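Local coordinates for protein glutamyl-tRNA synthetase, cytoplasmic (Saccharomyces cerevisiae, PDB 2HRA) that attaches glutamate to tRNA(Glu) by way of Glu-AMP, and through its N-terminal GST-like domain joins the yeast synthetase complex built with the cofactor Arc1p, at residues I31-I42 against V140-S148. Numbering follows the deposited sequence.
Sequences IVAYAELIAARI and VACWGALRS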
loop_
_atom_site.group_PDB
_atom_site.type_symbol
_atom_site.label_atom_id
_atom_site.label_comp_id
_atom_site.label_asym_id
_atom_site.label_seq_id
_atom_site.Cartn_x
_atom_site.Cartn_y
_atom_site.Cartn_z
ATOM N N ILE A 31 -7.367 5.361 -7.888
ATOM C CA ILE A 31 -6.937 4.414 -6.892
ATOM C C ILE A 31 -5.503 4.787 -6.562
ATOM O O ILE A 31 -4.584 4.491 -7.320
ATOM C CB ILE A 31 -7.006 2.958 -7.404
ATOM C CG1 ILE A 31 -8.389 2.676 -8.024
ATOM C CG2 ILE A 31 -6.637 1.985 -6.281
ATOM C CD1 ILE A 31 -8.447 1.318 -8.800
ATOM N N VAL A 32 -5.332 5.448 -5.428
ATOM C CA VAL A 32 -4.038 5.969 -4.972
ATOM C C VAL A 32 -3.066 4.842 -4.624
ATOM O O VAL A 32 -3.458 3.829 -4.014
ATOM C CB VAL A 32 -4.268 6.925 -3.760
ATOM C CG1 VAL A 32 -2.923 7.381 -3.131
ATOM C CG2 VAL A 32 -5.115 8.132 -4.194
ATOM N N ALA A 33 -1.806 5.024 -5.019
ATOM C CA ALA A 33 -0.762 4.020 -4.887
ATOM C C ALA A 33 -0.213 3.927 -3.462
ATOM O O ALA A 33 0.986 4.096 -3.214
ATOM C CB ALA A 33 0.359 4.303 -5.876
ATOM N N TYR A 34 -1.092 3.637 -2.509
ATOM C CA TYR A 34 -0.683 3.583 -1.102
ATOM C C TYR A 34 0.334 2.483 -0.877
ATOM O O TYR A 34 1.304 2.670 -0.157
ATOM C CB TYR A 34 -1.897 3.445 -0.148
ATOM C CG TYR A 34 -2.680 4.724 0.018
ATOM C CD1 TYR A 34 -3.959 4.857 -0.527
ATOM C CD2 TYR A 34 -2.130 5.828 0.645
ATOM C CE1 TYR A 34 -4.662 6.018 -0.396
ATOM C CE2 TYR A 34 -2.861 7.028 0.773
ATOM C CZ TYR A 34 -4.101 7.108 0.248
ATOM O OH TYR A 34 -4.844 8.279 0.344
ATOM N N ALA A 35 0.131 1.331 -1.487
ATOM C CA ALA A 35 1.009 0.201 -1.244
ATOM C C ALA A 35 2.453 0.536 -1.602
ATOM O O ALA A 35 3.379 0.217 -0.861
ATOM C CB ALA A 35 0.550 -0.997 -2.023
ATOM N N GLU A 36 2.595 1.190 -2.754
ATOM C CA GLU A 36 3.847 1.617 -3.336
ATOM C C GLU A 36 4.470 2.649 -2.453
ATOM O O GLU A 36 5.653 2.557 -2.141
ATOM C CB GLU A 36 3.623 2.205 -4.739
ATOM C CG GLU A 36 3.225 1.174 -5.816
ATOM C CD GLU A 36 1.694 0.827 -5.836
ATOM O OE1 GLU A 36 0.934 1.297 -4.981
ATOM O OE2 GLU A 36 1.255 0.079 -6.739
ATOM N N LEU A 37 3.689 3.635 -2.036
ATOM C CA LEU A 37 4.192 4.655 -1.131
ATOM C C LEU A 37 4.662 4.075 0.202
ATOM O O LEU A 37 5.694 4.502 0.717
ATOM C CB LEU A 37 3.156 5.758 -0.894
ATOM C CG LEU A 37 3.462 6.863 0.137
ATOM C CD1 LEU A 37 4.572 7.817 -0.271
ATOM C CD2 LEU A 37 2.168 7.643 0.372
ATOM N N ILE A 38 3.910 3.130 0.772
ATOM C CA ILE A 38 4.272 2.567 2.085
ATOM C C ILE A 38 5.566 1.727 1.946
ATOM O O ILE A 38 6.508 1.809 2.765
ATOM C CB ILE A 38 3.039 1.775 2.714
ATOM C CG1 ILE A 38 1.908 2.743 3.076
ATOM C CG2 ILE A 38 3.406 1.067 4.005
ATOM C CD1 ILE A 38 0.574 2.070 3.428
ATOM N N ALA A 39 5.653 0.978 0.856
ATOM C CA ALA A 39 6.859 0.211 0.541
ATOM C C ALA A 39 8.109 1.088 0.595
ATOM O O ALA A 39 9.150 0.672 1.121
ATOM C CB ALA A 39 6.717 -0.454 -0.829
ATOM N N ALA A 40 8.002 2.276 -0.019
ATOM C CA ALA A 40 9.079 3.253 -0.098
ATOM C C ALA A 40 9.359 3.823 1.267
ATOM O O ALA A 40 10.490 4.020 1.623
ATOM C CB ALA A 40 8.718 4.382 -1.088
ATOM N N ARG A 41 8.322 4.067 2.058
ATOM C CA ARG A 41 8.532 4.524 3.428
ATOM C C ARG A 41 9.263 3.500 4.279
ATOM O O ARG A 41 10.111 3.865 5.105
ATOM C CB ARG A 41 7.206 4.941 4.059
ATOM C CG ARG A 41 6.644 6.165 3.366
ATOM C CD ARG A 41 5.149 6.352 3.561
ATOM N NE ARG A 41 4.740 6.572 4.952
ATOM C CZ ARG A 41 4.717 7.749 5.596
ATOM N NH1 ARG A 41 5.149 8.890 5.043
ATOM N NH2 ARG A 41 4.307 7.781 6.850
ATOM N N ILE A 42 8.957 2.220 4.063
ATOM C CA ILE A 42 9.643 1.148 4.767
ATOM C C ILE A 42 11.115 1.118 4.365
ATOM O O ILE A 42 12.014 1.054 5.202
ATOM C CB ILE A 42 8.946 -0.230 4.512
ATOM C CG1 ILE A 42 7.535 -0.206 5.131
ATOM C CG2 ILE A 42 9.840 -1.393 5.091
ATOM C CD1 ILE A 42 6.541 -1.314 4.611
ATOM N N VAL A 140 1.819 -5.115 3.267
ATOM C CA VAL A 140 1.919 -3.758 2.722
ATOM C C VAL A 140 0.970 -3.599 1.558
ATOM O O VAL A 140 0.238 -2.615 1.453
ATOM C CB VAL A 140 3.385 -3.451 2.312
ATOM C CG1 VAL A 140 3.504 -2.137 1.611
ATOM C CG2 VAL A 140 4.299 -3.490 3.545
ATOM N N ALA A 141 0.956 -4.594 0.697
ATOM C CA ALA A 141 0.101 -4.563 -0.462
ATOM C C ALA A 141 -1.366 -4.613 -0.074
ATOM O O ALA A 141 -2.175 -3.861 -0.640
ATOM C CB ALA A 141 0.466 -5.708 -1.423
ATOM N N CYS A 142 -1.732 -5.479 0.886
ATOM C CA CYS A 142 -3.136 -5.595 1.271
ATOM C C CYS A 142 -3.596 -4.388 2.057
ATOM O O CYS A 142 -4.735 -3.931 1.881
ATOM C CB CYS A 142 -3.420 -6.907 2.015
ATOM S SG CYS A 142 -3.223 -8.393 0.993
ATOM N N TRP A 143 -2.726 -3.833 2.888
ATOM C CA TRP A 143 -3.106 -2.648 3.653
ATOM C C TRP A 143 -3.317 -1.445 2.744
ATOM O O TRP A 143 -4.335 -0.747 2.849
ATOM C CB TRP A 143 -2.086 -2.291 4.709
ATOM C CG TRP A 143 -2.659 -1.374 5.776
ATOM C CD1 TRP A 143 -3.170 -1.766 6.952
ATOM C CD2 TRP A 143 -2.731 0.073 5.762
ATOM N NE1 TRP A 143 -3.572 -0.672 7.681
ATOM C CE2 TRP A 143 -3.325 0.467 6.963
ATOM C CE3 TRP A 143 -2.377 1.068 4.827
ATOM C CZ2 TRP A 143 -3.574 1.813 7.279
ATOM C CZ3 TRP A 143 -2.612 2.382 5.139
ATOM C CH2 TRP A 143 -3.192 2.750 6.363
ATOM N N GLY A 144 -2.371 -1.215 1.848
ATOM C CA GLY A 144 -2.480 -0.149 0.851
ATOM C C GLY A 144 -3.713 -0.272 -0.010
ATOM O O GLY A 144 -4.449 0.695 -0.201
ATOM N N ALA A 145 -3.979 -1.475 -0.502
ATOM C CA ALA A 145 -5.171 -1.731 -1.309
ATOM C C ALA A 145 -6.436 -1.326 -0.538
ATOM O O ALA A 145 -7.309 -0.637 -1.077
ATOM C CB ALA A 145 -5.226 -3.206 -1.744
ATOM N N LEU A 146 -6.558 -1.737 0.723
ATOM C CA LEU A 146 -7.789 -1.414 1.490
ATOM C C LEU A 146 -7.886 0.073 1.854
ATOM O O LEU A 146 -8.991 0.660 1.861
ATOM C CB LEU A 146 -7.916 -2.318 2.744
ATOM C CG LEU A 146 -8.031 -3.837 2.470
ATOM C CD1 LEU A 146 -7.946 -4.615 3.792
ATOM C CD2 LEU A 146 -9.311 -4.203 1.735
ATOM N N ARG A 147 -6.748 0.710 2.102
ATOM C CA ARG A 147 -6.700 2.156 2.327
ATOM C C ARG A 147 -7.250 2.877 1.106
ATOM O O ARG A 147 -7.951 3.867 1.231
ATOM C CB ARG A 147 -5.274 2.654 2.622
ATOM C CG ARG A 147 -5.139 4.149 2.961
ATOM C CD ARG A 147 -6.117 4.529 4.071
ATOM N NE ARG A 147 -6.138 5.949 4.385
ATOM C CZ ARG A 147 -6.912 6.841 3.791
ATOM N NH1 ARG A 147 -7.750 6.497 2.813
ATOM N NH2 ARG A 147 -6.833 8.096 4.170
ATOM N N SER A 148 -6.939 2.368 -0.072
ATOM C CA SER A 148 -7.364 3.030 -1.315
ATOM C C SER A 148 -8.865 2.817 -1.575
ATOM O O SER A 148 -9.489 3.590 -2.302
ATOM C CB SER A 148 -6.534 2.512 -2.507
ATOM O OG SER A 148 -7.130 1.335 -3.072
HETATM O O HOH W 1 -7.684 5.829 -3.421
#
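Ala-35 and Gly-144 meet almost backbone to backbone, Ala-35 N lying 3.8 Å from Gly-144 CA, where a CB on the glycine would run into that nitrogen. The two helix segments close to 7.8 Å between axes, inclined at 135°, with no direct hydrogen bond across. Val-140 is a knob in the hole formed by Ala-35, Ile-38, Ala-39 and Ile-42; its CG2 meets Ile-42 CD1 tip to tip, a tight 3.3 Å. Ile-38 sets CD1 against the benzo ring of Trp-143, 3.4 Å from CE3, the two side chains crossing at about a right angle, while the indole NE1 bonds to Tyr-168 O. In this GST-like fold the pair joins the N-terminal alpha/beta part to the helical C-terminal part, which carries the Arc1p-binding segments. With CG anti to the backbone N (chi1 -176°), Arg-147 lays that methylene over the centre of the Tyr-34 ring, a CH-pi contact; Val-32 CG1 covers the opposite face nearer the rim. A serine in place of Tyr-34 would probably open a gap between Val-32 and Arg-147, leaving the arginine's aliphatic stem without its aromatic platform. Beyond the ring, one water links Val-32 N to Ser-148 O, and Ser-148 turns OG back onto Ala-145 O at 2.8 Å.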